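Local coordinates for protein trehalose-6-phosphate phosphatase (Cryptococcus neoformans, PDB 5DX9) that is a phosphatase of the haloacid dehalogenase (HAD) superfamily, with a magnesium ion bound in a Rossmann-like core domain, at residues A14-N19 against E303-V308; R48-A53 against A297-L302; V194-Y199 against V244-A249; T225-G230 against N236-K241. One frame throughout, in Å; residues are numbered along the deposited sequence.

Contact 1: A14-N19 against E303-V308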
loop_
_atom_site.group_PDB
_atom_site.type_symbol
_atom_site.label_atom_id
_atom_site.label_comp_id
_atom_site.label_asym_id
_atom_site.label_seq_id
_atom_site.Cartn_x
_atom_site.Cartn_y
_atom_site.Cartn_z
ATOM N N ALA A 14 -5.920 -19.230 11.753
ATOM C CA ALA A 14 -4.569 -18.709 11.909
ATOM C C ALA A 14 -4.597 -17.403 12.695
ATOM O O ALA A 14 -3.730 -17.153 13.533
ATOM C CB ALA A 14 -3.916 -18.507 10.558
ATOM N N TYR A 15 -5.606 -16.582 12.425
ATOM C CA TYR A 15 -5.764 -15.305 13.112
ATOM C C TYR A 15 -5.957 -15.508 14.611
ATOM O O TYR A 15 -5.425 -14.754 15.425
ATOM C CB TYR A 15 -6.948 -14.531 12.527
ATOM C CG TYR A 15 -7.179 -13.166 13.141
ATOM C CD1 TYR A 15 -6.725 -12.014 12.511
ATOM C CD2 TYR A 15 -7.861 -13.026 14.345
ATOM C CE1 TYR A 15 -6.941 -10.763 13.065
ATOM C CE2 TYR A 15 -8.080 -11.780 14.907
ATOM C CZ TYR A 15 -7.618 -10.653 14.262
ATOM O OH TYR A 15 -7.833 -9.411 14.814
ATOM N N LYS A 16 -6.723 -16.533 14.966
ATOM C CA LYS A 16 -7.007 -16.838 16.363
ATOM C C LYS A 16 -5.776 -17.369 17.097
ATOM O O LYS A 16 -5.585 -17.088 18.279
ATOM C CB LYS A 16 -8.156 -17.846 16.456
ATOM C CG LYS A 16 -9.511 -17.277 16.048
ATOM C CD LYS A 16 -10.415 -18.350 15.458
ATOM C CE LYS A 16 -10.670 -19.476 16.447
ATOM N NZ LYS A 16 -11.427 -20.598 15.819
ATOM N N LYS A 17 -4.942 -18.126 16.390
ATOM C CA LYS A 17 -3.756 -18.740 16.987
ATOM C C LYS A 17 -2.570 -17.786 17.128
ATOM O O LYS A 17 -1.638 -18.055 17.889
ATOM C CB LYS A 17 -3.312 -19.950 16.162
ATOM C CG LYS A 17 -4.145 -21.207 16.347
ATOM C CD LYS A 17 -3.554 -22.351 15.530
ATOM C CE LYS A 17 -4.369 -23.629 15.656
ATOM N NZ LYS A 17 -3.892 -24.674 14.703
ATOM N N ALA A 18 -2.601 -16.681 16.389
ATOM C CA ALA A 18 -1.444 -15.795 16.282
ATOM C C ALA A 18 -1.185 -14.974 17.545
ATOM O O ALA A 18 -2.116 -14.548 18.231
ATOM C CB ALA A 18 -1.612 -14.866 15.085
ATOM N N ASN A 19 0.093 -14.753 17.837
ATOM C CA ASN A 19 0.502 -13.924 18.966
ATOM C C ASN A 19 0.579 -12.449 18.585
ATOM O O ASN A 19 0.060 -11.589 19.297
ATOM C CB ASN A 19 1.852 -14.394 19.510
ATOM C CG ASN A 19 1.786 -15.792 20.096
ATOM O OD1 ASN A 19 0.812 -16.154 20.762
ATOM N ND2 ASN A 19 2.822 -16.588 19.848
ATOM N N GLU A 303 -16.782 -11.144 14.342
ATOM C CA GLU A 303 -17.930 -11.730 15.023
ATOM C C GLU A 303 -17.578 -13.064 15.680
ATOM O O GLU A 303 -17.977 -13.329 16.815
ATOM C CB GLU A 303 -19.091 -11.927 14.053
ATOM C CG GLU A 303 -19.971 -13.103 14.419
ATOM C CD GLU A 303 -21.449 -12.788 14.317
ATOM O OE1 GLU A 303 -21.793 -11.684 13.841
ATOM O OE2 GLU A 303 -22.265 -13.648 14.720
ATOM N N GLU A 304 -16.829 -13.897 14.965
ATOM C CA GLU A 304 -16.431 -15.198 15.489
ATOM C C GLU A 304 -15.536 -15.060 16.713
ATOM O O GLU A 304 -15.559 -15.912 17.597
ATOM C CB GLU A 304 -15.714 -16.020 14.420
ATOM C CG GLU A 304 -15.156 -17.332 14.951
ATOM C CD GLU A 304 -14.688 -18.261 13.852
ATOM O OE1 GLU A 304 -13.959 -19.230 14.164
ATOM O OE2 GLU A 304 -15.055 -18.026 12.680
ATOM N N ILE A 305 -14.742 -13.995 16.753
ATOM C CA ILE A 305 -13.889 -13.723 17.907
ATOM C C ILE A 305 -14.728 -13.408 19.142
ATOM O O ILE A 305 -14.353 -13.765 20.261
ATOM C CB ILE A 305 -12.925 -12.551 17.642
ATOM C CG1 ILE A 305 -11.911 -12.924 16.559
ATOM C CG2 ILE A 305 -12.198 -12.162 18.923
ATOM C CD1 ILE A 305 -10.840 -13.873 17.034
ATOM N N GLN A 306 -15.855 -12.732 18.933
ATOM C CA GLN A 306 -16.794 -12.440 20.013
ATOM C C GLN A 306 -17.231 -13.724 20.705
ATOM O O GLN A 306 -17.194 -13.826 21.932
ATOM C CB GLN A 306 -18.012 -11.680 19.485
ATOM C CG GLN A 306 -17.814 -10.173 19.403
ATOM C CD GLN A 306 -17.530 -9.548 20.759
ATOM O OE1 GLN A 306 -16.527 -9.857 21.402
ATOM N NE2 GLN A 306 -18.418 -8.664 21.199
ATOM N N VAL A 307 -17.651 -14.704 19.914
ATOM C CA VAL A 307 -17.876 -16.043 20.433
ATOM C C VAL A 307 -16.524 -16.636 20.826
ATOM O O VAL A 307 -15.516 -16.331 20.196
ATOM C CB VAL A 307 -18.579 -16.939 19.399
ATOM C CG1 VAL A 307 -18.749 -18.348 19.946
ATOM C CG2 VAL A 307 -19.927 -16.333 18.997
ATOM N N VAL A 308 -16.506 -17.467 21.866
ATOM C CA VAL A 308 -15.266 -18.026 22.420
ATOM C C VAL A 308 -14.128 -17.005 22.478
ATOM O O VAL A 308 -13.422 -16.899 23.481
ATOM C CB VAL A 308 -14.781 -19.266 21.619
ATOM C CG1 VAL A 308 -14.279 -18.870 20.236
ATOM C CG2 VAL A 308 -13.699 -20.012 22.396
#

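Contact 2: R48-A53 against A297-L302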
loop_
_atom_site.group_PDB
_atom_site.type_symbol
_atom_site.label_atom_id
_atom_site.label_comp_id
_atom_site.label_asym_id
_atom_site.label_seq_id
_atom_site.Cartn_x
_atom_site.Cartn_y
_atom_site.Cartn_z
ATOM N N ARG A 48 -15.429 1.379 8.815
ATOM C CA ARG A 48 -14.785 2.121 9.890
ATOM C C ARG A 48 -14.797 1.315 11.184
ATOM O O ARG A 48 -13.816 1.305 11.926
ATOM C CB ARG A 48 -15.475 3.473 10.092
ATOM C CG ARG A 48 -15.179 4.136 11.427
ATOM C CD ARG A 48 -15.593 5.606 11.423
ATOM N NE ARG A 48 -16.894 5.815 10.793
ATOM C CZ ARG A 48 -17.058 6.218 9.536
ATOM N NH1 ARG A 48 -15.998 6.457 8.774
ATOM N NH2 ARG A 48 -18.278 6.384 9.043
ATOM N N ASN A 49 -15.906 0.632 11.441
ATOM C CA ASN A 49 -16.036 -0.186 12.641
ATOM C C ASN A 49 -15.069 -1.368 12.647
ATOM O O ASN A 49 -14.450 -1.670 13.668
ATOM C CB ASN A 49 -17.471 -0.692 12.790
ATOM C CG ASN A 49 -18.457 0.424 13.074
ATOM O OD1 ASN A 49 -18.069 1.531 13.449
ATOM N ND2 ASN A 49 -19.741 0.134 12.908
ATOM N N ALA A 50 -14.942 -2.030 11.499
ATOM C CA ALA A 50 -14.092 -3.209 11.379
ATOM C C ALA A 50 -12.632 -2.882 11.674
ATOM O O ALA A 50 -12.000 -3.527 12.510
ATOM C CB ALA A 50 -14.228 -3.816 9.988
ATOM N N ILE A 51 -12.105 -1.877 10.981
ATOM C CA ILE A 51 -10.725 -1.449 11.172
ATOM C C ILE A 51 -10.488 -0.999 12.608
ATOM O O ILE A 51 -9.417 -1.225 13.171
ATOM C CB ILE A 51 -10.348 -0.296 10.218
ATOM C CG1 ILE A 51 -10.589 -0.701 8.762
ATOM C CG2 ILE A 51 -8.900 0.112 10.426
ATOM C CD1 ILE A 51 -9.668 -1.801 8.271
ATOM N N ALA A 52 -11.494 -0.357 13.192
ATOM C CA ALA A 52 -11.412 0.109 14.570
ATOM C C ALA A 52 -11.190 -1.057 15.526
ATOM O O ALA A 52 -10.268 -1.035 16.341
ATOM C CB ALA A 52 -12.667 0.873 14.947
ATOM N N ALA A 53 -12.039 -2.076 15.413
ATOM C CA ALA A 53 -11.937 -3.268 16.249
ATOM C C ALA A 53 -10.575 -3.937 16.103
ATOM O O ALA A 53 -10.008 -4.425 17.081
ATOM C CB ALA A 53 -13.045 -4.248 15.906
ATOM N N ALA A 297 -14.892 -10.204 5.149
ATOM C CA ALA A 297 -14.011 -11.264 5.627
ATOM C C ALA A 297 -13.601 -11.008 7.072
ATOM O O ALA A 297 -13.570 -11.923 7.896
ATOM C CB ALA A 297 -12.783 -11.374 4.744
ATOM N N PHE A 298 -13.291 -9.754 7.376
ATOM C CA PHE A 298 -12.867 -9.400 8.717
ATOM C C PHE A 298 -14.058 -9.163 9.632
ATOM O O PHE A 298 -13.940 -9.295 10.845
ATOM C CB PHE A 298 -11.957 -8.174 8.681
ATOM C CG PHE A 298 -10.544 -8.491 8.289
ATOM C CD1 PHE A 298 -9.626 -8.907 9.237
ATOM C CD2 PHE A 298 -10.136 -8.385 6.971
ATOM C CE1 PHE A 298 -8.327 -9.204 8.882
ATOM C CE2 PHE A 298 -8.838 -8.678 6.608
ATOM C CZ PHE A 298 -7.932 -9.087 7.564
ATOM N N GLU A 299 -15.206 -8.826 9.053
ATOM C CA GLU A 299 -16.429 -8.696 9.836
ATOM C C GLU A 299 -16.878 -10.058 10.358
ATOM O O GLU A 299 -17.226 -10.199 11.530
ATOM C CB GLU A 299 -17.545 -8.060 9.006
ATOM C CG GLU A 299 -17.374 -6.569 8.759
ATOM C CD GLU A 299 -18.542 -5.974 8.004
ATOM O OE1 GLU A 299 -18.858 -6.475 6.905
ATOM O OE2 GLU A 299 -19.150 -5.009 8.509
ATOM N N SER A 300 -16.879 -11.056 9.479
ATOM C CA SER A 300 -17.233 -12.411 9.877
ATOM C C SER A 300 -16.217 -12.925 10.881
ATOM O O SER A 300 -16.573 -13.560 11.873
ATOM C CB SER A 300 -17.301 -13.339 8.664
ATOM O OG SER A 300 -18.279 -12.893 7.743
ATOM N N LEU A 301 -14.948 -12.630 10.617
ATOM C CA LEU A 301 -13.861 -13.016 11.502
ATOM C C LEU A 301 -14.035 -12.391 12.882
ATOM O O LEU A 301 -13.922 -13.072 13.903
ATOM C CB LEU A 301 -12.514 -12.608 10.900
ATOM C CG LEU A 301 -11.264 -12.845 11.748
ATOM C CD1 LEU A 301 -11.251 -14.268 12.266
ATOM C CD2 LEU A 301 -9.999 -12.563 10.950
ATOM N N LEU A 302 -14.316 -11.092 12.901
ATOM C CA LEU A 302 -14.491 -10.358 14.151
ATOM C C LEU A 302 -15.643 -10.910 14.984
ATOM O O LEU A 302 -15.498 -11.114 16.190
ATOM C CB LEU A 302 -14.709 -8.873 13.863
ATOM C CG LEU A 302 -13.433 -8.128 13.466
ATOM C CD1 LEU A 302 -13.758 -6.749 12.922
ATOM C CD2 LEU A 302 -12.488 -8.039 14.653
#

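Contact 3: V194-Y199 against V244-A249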
loop_
_atom_site.group_PDB
_atom_site.type_symbol
_atom_site.label_atom_id
_atom_site.label_comp_id
_atom_site.label_asym_id
_atom_site.label_seq_id
_atom_site.Cartn_x
_atom_site.Cartn_y
_atom_site.Cartn_z
ATOM N N VAL A 194 6.243 -2.072 3.721
ATOM C CA VAL A 194 5.949 -3.391 4.261
ATOM C C VAL A 194 7.187 -3.999 4.907
ATOM O O VAL A 194 7.105 -4.626 5.961
ATOM C CB VAL A 194 5.430 -4.342 3.169
ATOM C CG1 VAL A 194 5.298 -5.759 3.714
ATOM C CG2 VAL A 194 4.103 -3.836 2.605
ATOM N N ARG A 195 8.335 -3.798 4.268
ATOM C CA ARG A 195 9.589 -4.354 4.759
ATOM C C ARG A 195 10.049 -3.633 6.019
ATOM O O ARG A 195 10.524 -4.262 6.963
ATOM C CB ARG A 195 10.662 -4.281 3.675
ATOM C CG ARG A 195 10.265 -5.010 2.406
ATOM C CD ARG A 195 11.408 -5.831 1.857
ATOM N NE ARG A 195 12.344 -5.023 1.083
ATOM C CZ ARG A 195 12.188 -4.741 -0.206
ATOM N NH1 ARG A 195 11.126 -5.194 -0.860
ATOM N NH2 ARG A 195 13.089 -4.002 -0.840
ATOM N N ARG A 196 9.908 -2.311 6.024
ATOM C CA ARG A 196 10.152 -1.526 7.226
ATOM C C ARG A 196 9.316 -2.058 8.385
ATOM O O ARG A 196 9.818 -2.240 9.494
ATOM C CB ARG A 196 9.832 -0.052 6.983
ATOM C CG ARG A 196 9.769 0.781 8.255
ATOM C CD ARG A 196 8.929 2.028 8.047
ATOM N NE ARG A 196 8.754 2.780 9.285
ATOM C CZ ARG A 196 9.489 3.832 9.624
ATOM N NH1 ARG A 196 10.446 4.262 8.812
ATOM N NH2 ARG A 196 9.264 4.458 10.771
ATOM N N LEU A 197 8.039 -2.313 8.115
ATOM C CA LEU A 197 7.129 -2.813 9.138
ATOM C C LEU A 197 7.514 -4.212 9.621
ATOM O O LEU A 197 7.392 -4.515 10.807
ATOM C CB LEU A 197 5.691 -2.822 8.619
ATOM C CG LEU A 197 5.117 -1.452 8.264
ATOM C CD1 LEU A 197 3.606 -1.521 8.153
ATOM C CD2 LEU A 197 5.539 -0.421 9.293
HETATM N N MSE A 198 7.968 -5.065 8.708
HETATM C CA MSE A 198 8.417 -6.399 9.097
HETATM C C MSE A 198 9.676 -6.320 9.960
HETATM O O MSE A 198 9.803 -7.043 10.948
HETATM C CB MSE A 198 8.665 -7.276 7.865
HETATM C CG MSE A 198 7.393 -7.871 7.267
HETATM SE SE MSE A 198 7.690 -9.032 5.716
HETATM C CE MSE A 198 8.581 -7.760 4.531
ATOM N N TYR A 199 10.598 -5.435 9.590
ATOM C CA TYR A 199 11.818 -5.253 10.367
ATOM C C TYR A 199 11.496 -4.752 11.769
ATOM O O TYR A 199 12.126 -5.159 12.742
ATOM C CB TYR A 199 12.774 -4.283 9.671
ATOM C CG TYR A 199 14.050 -4.043 10.448
ATOM C CD1 TYR A 199 15.152 -4.869 10.282
ATOM C CD2 TYR A 199 14.146 -3.000 11.361
ATOM C CE1 TYR A 199 16.316 -4.661 10.994
ATOM C CE2 TYR A 199 15.308 -2.784 12.079
ATOM C CZ TYR A 199 16.390 -3.618 11.892
ATOM O OH TYR A 199 17.552 -3.412 12.600
ATOM N N VAL A 244 15.822 -0.232 3.353
ATOM C CA VAL A 244 16.017 1.161 2.970
ATOM C C VAL A 244 15.004 2.090 3.630
ATOM O O VAL A 244 15.340 3.207 4.020
ATOM C CB VAL A 244 15.930 1.327 1.439
ATOM C CG1 VAL A 244 16.071 2.788 1.043
ATOM C CG2 VAL A 244 16.996 0.483 0.759
ATOM N N ALA A 245 13.766 1.621 3.762
ATOM C CA ALA A 245 12.707 2.422 4.366
ATOM C C ALA A 245 12.950 2.637 5.858
ATOM O O ALA A 245 12.211 3.366 6.517
ATOM C CB ALA A 245 11.356 1.770 4.140
ATOM N N VAL A 246 13.986 1.993 6.383
ATOM C CA VAL A 246 14.369 2.160 7.777
ATOM C C VAL A 246 15.640 2.996 7.907
ATOM O O VAL A 246 15.721 3.898 8.739
ATOM C CB VAL A 246 14.598 0.801 8.466
ATOM C CG1 VAL A 246 15.337 0.990 9.783
ATOM C CG2 VAL A 246 13.275 0.075 8.673
ATOM N N THR A 247 16.623 2.692 7.068
ATOM C CA THR A 247 17.950 3.282 7.184
ATOM C C THR A 247 18.030 4.699 6.626
ATOM O O THR A 247 18.778 5.532 7.138
ATOM C CB THR A 247 18.999 2.414 6.469
ATOM O OG1 THR A 247 18.630 2.251 5.092
ATOM C CG2 THR A 247 19.090 1.050 7.130
ATOM N N SER A 248 17.264 4.965 5.574
ATOM C CA SER A 248 17.303 6.262 4.910
ATOM C C SER A 248 16.825 7.386 5.824
ATOM O O SER A 248 17.229 8.537 5.664
ATOM C CB SER A 248 16.462 6.233 3.633
ATOM O OG SER A 248 15.129 5.850 3.908
ATOM N N ALA A 249 15.970 7.047 6.785
ATOM C CA ALA A 249 15.427 8.031 7.720
ATOM C C ALA A 249 16.415 8.343 8.841
ATOM O O ALA A 249 16.339 9.397 9.478
ATOM C CB ALA A 249 14.106 7.538 8.301
#

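Contact 4: T225-G230 against N236-K241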
loop_
_atom_site.group_PDB
_atom_site.type_symbol
_atom_site.label_atom_id
_atom_site.label_comp_id
_atom_site.label_asym_id
_atom_site.label_seq_id
_atom_site.Cartn_x
_atom_site.Cartn_y
_atom_site.Cartn_z
ATOM N N THR A 225 9.867 -12.239 -1.084
ATOM C CA THR A 225 11.323 -12.239 -1.187
ATOM C C THR A 225 12.042 -12.202 0.162
ATOM O O THR A 225 13.272 -12.203 0.206
ATOM C CB THR A 225 11.824 -11.052 -2.035
ATOM O OG1 THR A 225 11.354 -9.822 -1.472
ATOM C CG2 THR A 225 11.330 -11.176 -3.473
ATOM N N ILE A 226 11.291 -12.169 1.259
ATOM C CA ILE A 226 11.908 -12.343 2.571
ATOM C C ILE A 226 12.334 -13.798 2.737
ATOM O O ILE A 226 13.215 -14.117 3.537
ATOM C CB ILE A 226 10.969 -11.957 3.723
ATOM C CG1 ILE A 226 9.630 -12.687 3.591
ATOM C CG2 ILE A 226 10.776 -10.456 3.765
ATOM C CD1 ILE A 226 8.729 -12.522 4.795
ATOM N N PHE A 227 11.693 -14.671 1.969
ATOM C CA PHE A 227 12.023 -16.090 1.955
ATOM C C PHE A 227 12.875 -16.407 0.740
ATOM O O PHE A 227 12.726 -15.771 -0.303
ATOM C CB PHE A 227 10.751 -16.936 1.942
ATOM C CG PHE A 227 9.776 -16.577 3.021
ATOM C CD1 PHE A 227 10.170 -16.554 4.348
ATOM C CD2 PHE A 227 8.468 -16.246 2.709
ATOM C CE1 PHE A 227 9.277 -16.220 5.345
ATOM C CE2 PHE A 227 7.569 -15.910 3.701
ATOM C CZ PHE A 227 7.975 -15.898 5.023
ATOM N N PRO A 228 13.781 -17.386 0.871
ATOM C CA PRO A 228 14.584 -17.830 -0.272
ATOM C C PRO A 228 13.693 -18.300 -1.417
ATOM O O PRO A 228 12.600 -18.805 -1.166
ATOM C CB PRO A 228 15.407 -18.986 0.304
ATOM C CG PRO A 228 15.457 -18.718 1.772
ATOM C CD PRO A 228 14.133 -18.105 2.106
ATOM N N PRO A 229 14.160 -18.127 -2.663
ATOM C CA PRO A 229 13.439 -18.429 -3.906
ATOM C C PRO A 229 12.741 -19.789 -3.930
ATOM O O PRO A 229 11.773 -19.955 -4.670
ATOM C CB PRO A 229 14.547 -18.382 -4.958
ATOM C CG PRO A 229 15.495 -17.370 -4.428
ATOM C CD PRO A 229 15.483 -17.536 -2.929
ATOM N N GLY A 230 13.218 -20.744 -3.142
ATOM C CA GLY A 230 12.614 -22.063 -3.127
ATOM C C GLY A 230 11.903 -22.365 -1.823
ATOM O O GLY A 230 11.593 -23.518 -1.528
ATOM N N ASN A 236 15.625 -23.525 9.334
ATOM C CA ASN A 236 16.576 -22.426 9.205
ATOM C C ASN A 236 15.985 -21.091 9.634
ATOM O O ASN A 236 14.790 -20.853 9.466
ATOM C CB ASN A 236 17.077 -22.325 7.765
ATOM C CG ASN A 236 17.851 -23.547 7.337
ATOM O OD1 ASN A 236 18.575 -24.145 8.133
ATOM N ND2 ASN A 236 17.692 -23.939 6.080
ATOM N N PRO A 237 16.829 -20.217 10.200
ATOM C CA PRO A 237 16.409 -18.872 10.601
ATOM C C PRO A 237 16.219 -17.964 9.392
ATOM O O PRO A 237 17.081 -17.932 8.511
ATOM C CB PRO A 237 17.574 -18.375 11.472
ATOM C CG PRO A 237 18.448 -19.583 11.718
ATOM C CD PRO A 237 18.235 -20.476 10.544
ATOM N N VAL A 238 15.104 -17.245 9.342
ATOM C CA VAL A 238 14.916 -16.233 8.311
ATOM C C VAL A 238 15.414 -14.889 8.830
ATOM O O VAL A 238 14.770 -14.252 9.662
ATOM C CB VAL A 238 13.445 -16.117 7.873
ATOM C CG1 VAL A 238 12.532 -16.033 9.084
ATOM C CG2 VAL A 238 13.256 -14.914 6.958
ATOM N N VAL A 239 16.577 -14.476 8.344
ATOM C CA VAL A 239 17.211 -13.249 8.803
ATOM C C VAL A 239 16.933 -12.096 7.847
ATOM O O VAL A 239 16.902 -12.281 6.629
ATOM C CB VAL A 239 18.732 -13.431 8.956
ATOM C CG1 VAL A 239 19.398 -12.109 9.306
ATOM C CG2 VAL A 239 19.033 -14.487 10.007
HETATM N N MSE A 240 16.732 -10.907 8.401
HETATM C CA MSE A 240 16.453 -9.733 7.587
HETATM C C MSE A 240 17.352 -8.554 7.946
HETATM O O MSE A 240 17.397 -8.125 9.100
HETATM C CB MSE A 240 14.990 -9.327 7.733
HETATM C CG MSE A 240 14.596 -8.172 6.844
HETATM SE SE MSE A 240 12.806 -7.514 7.213
HETATM C CE MSE A 240 12.783 -6.081 5.886
ATOM N N LYS A 241 18.070 -8.037 6.953
ATOM C CA LYS A 241 18.864 -6.827 7.133
ATOM C C LYS A 241 17.949 -5.615 7.262
ATOM O O LYS A 241 16.803 -5.650 6.812
ATOM C CB LYS A 241 19.832 -6.615 5.964
ATOM C CG LYS A 241 20.780 -7.772 5.678
ATOM C CD LYS A 241 21.871 -7.337 4.702
ATOM C CE LYS A 241 22.671 -8.514 4.159
ATOM N NZ LYS A 241 22.022 -9.121 2.960
#

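Contact 1: A14-N19 against E303-V308
A partly buried helix-to-helix contact joins the two ends of the chain: the last turn of N-terminal helix 8-17 lies against the last turn of C-terminal helix 291-306, with Lys16 facing Glu304 and Ile305. The nearest backbone pair, Lys16 CA and Ile305 CA, is 7.7 Å apart, which leaves the bridging to side chains. Ile305 reaches across with its CD1 methyl. That methyl lies 3.8 Å from Lys16 CG, the two chains sliding past each other in opposite directions, and it also meets the edge of the Tyr15 ring, near the ring plane, 4.1 Å from Tyr15 CE2. With CG anti to the backbone N (chi1 -178°), the Tyr15 ring extends toward helix 291-306 and offers this edge to Ile305; Asn60 hydrogen-bonds its hydroxyl, and Arg21 makes a cation-pi contact with the ring. The outer part of the contact is ionic. Lys16 bends at chi3 (60°) and crosses the extended Glu304 chain at about a right angle, bringing Lys16 NZ to 3.3 Å from Glu304 OE1 in a salt bridge whose hydrogen bond is weak. NZ also pairs with Asp13, so two carboxylates probably share this ammonium at the protein surface. Tyr15 and neighbouring alanines rest on Leu206 of central strand 206-211. The two terminal helices lie side by side on one face of the Rossmann-like alpha/beta sheet of the HAD core.

Contact 2: R48-A53 against A297-L302
Apolar contact dominates here: the branched end of Leu302 lies over Ala50 and Ala53, two alanines three residues apart on one side of helix 45-56. Both methyls of Leu302 touch Ala53, CD1 and CD2 each lying 4.0 Å from Ala53 CB, whereas CD1 alone turns back to Ala50, 4.2 Å from Ala50 CB. The same CD1 methyl is 3.7 Å from Ala50 O, packing against the helix backbone itself. With Leu302 CG anti to its carbonyl carbon (chi1 -75°), the isobutyl group leans across the gap. Small residues on the other helix leave room for it, and Ala50 CA comes to 6.2 Å from Glu299 CA. The segment axes approach to 9.8 Å and cross at 55°; contact is confined to Ala50, Ala53, Glu299 and Leu302. Glu299 adds an aliphatic touch, its CG 4.4 Å from Ala50 CB, while its carboxylate runs on to a salt bridge with Arg46, one turn earlier on the alanine-bearing helix. No hydrogen bond passes between 48-53 and 297-302. Leu54, farther along helix 45-56, touches Phe298 and Leu302 and extends the apolar contact. Aromatic packing ties helix 291-306 to the sheet, where Phe298 makes T-shaped (edge-to-face) contacts with Phe25 and Phe208. Helix 45-56 belongs to the crossover between parallel strands 21-25 and 60-65, and its pairing with the C-terminal helix is part of the helical layer that covers one face of a HAD-type Rossmann-like sheet.

Contact 3: V194-Y199 against V244-A249
Arg196 carries this buried contact, reaching from helix 190-200 across Val246 to the backbone of Ala245 in the short helix 244-247. Its CG is anti to the backbone N (chi1 167°) and the chain stays extended to NE; there chi4 (98°) turns the guanidinium so that Ala245 O lies at its edge, in plane. The resulting hydrogen bond, Arg196 NH1 to Ala245 O, is 3.0 Å long but bent, with 141° at the hydrogen. Glu200 pairs with NE and Gln95 accepts from NH2, so three partners fix the rotation of the group. The aliphatic part of the arginine is packed as well: Val246 CG2 sits 3.6 Å from Arg196 CG, and the CB atoms of Arg196 and Ala245 are 3.7 Å apart. Val246 turns the same methyl obliquely to the Tyr199 ring, 4.2 Å from Tyr199 CD2, and the tyrosine hydroxyl is bound by Pro259 O. In segment 244-249, Ser248 folds back so that OG reaches Val244 O at 2.7 Å while its N-H comes from the opposite face of that carbonyl plane. A short helix from the long crossover between parallel strands 206-211 and 270-275 is thus docked on a sheet-covering helix of the Rossmann-like HAD core.

Contact 4: T225-G230 against N236-K241
Backbone hydrogen bonding with Leu263 of strand 261-263 holds Val238, the residue that meets Ile226 and Phe227 across this contact; between 225-230 and 236-241 themselves there is no hydrogen bond. What does cross is the Val238 CG2 methyl. It points at the backbone of the loop, 3.5 Å from Ile226 O, and approaches the Phe227 ring obliquely, 4.4 Å from Phe227 CD1. Its rotamer accounts for this reach: CG2 is anti to the backbone N, which leaves CG1 between N and the carbonyl carbon (chi1 48°). The backbones stay well apart, 7.0 Å between Phe227 CA and Val238 CA and 7.3 Å between Ile226 CA and Met240 CA, a spacing for side chains rather than for a strand pair. Strand 238-240 instead pairs antiparallel with 261-263, forming a two-stranded ribbon that branches from the crossover between core strands 206-211 and 270-275, and the loop that leaves helix 217-225 lies against one side of it. In that loop Ile226 folds over its own neighbour, its CG1 standing 3.6 Å above the centre of the Phe227 ring. That face is thereby covered from within the loop, and Ser267 touches the phenylalanine too. Ile226 also packs on Met198 of helix 190-200, while Met240, two residues beyond Val238 and pointing to the same side, lies against Arg195 and Tyr199 of that helix; both Met198 and Met240 are selenomethionines.

In the fold
The four contacts form two groups on opposite faces of the central sheet. Contacts 1 and 2 share helix 291-306, have centres 12 Å apart, and touch where Tyr15 CG meets Leu301 CD2 at 3.6 Å. Contacts 3 and 4, with centres 16 Å apart, meet along helix 190-200, where Tyr199 CD1 lies 3.9 Å from Lys241 O; strand 238-240 leads on to helix 244-247. Between contacts 2 and 3 the nearest atoms are about 13 Å apart. Along the chain, 14-19 and 303-308 enclose all the rest, 48-53 and 297-302 come next, and contact 4 falls within contact 3. The terminal helices thus pack together on one sheet face, while contacts 3 and 4 join the 206-211 to 270-275 excursion to helix 190-200.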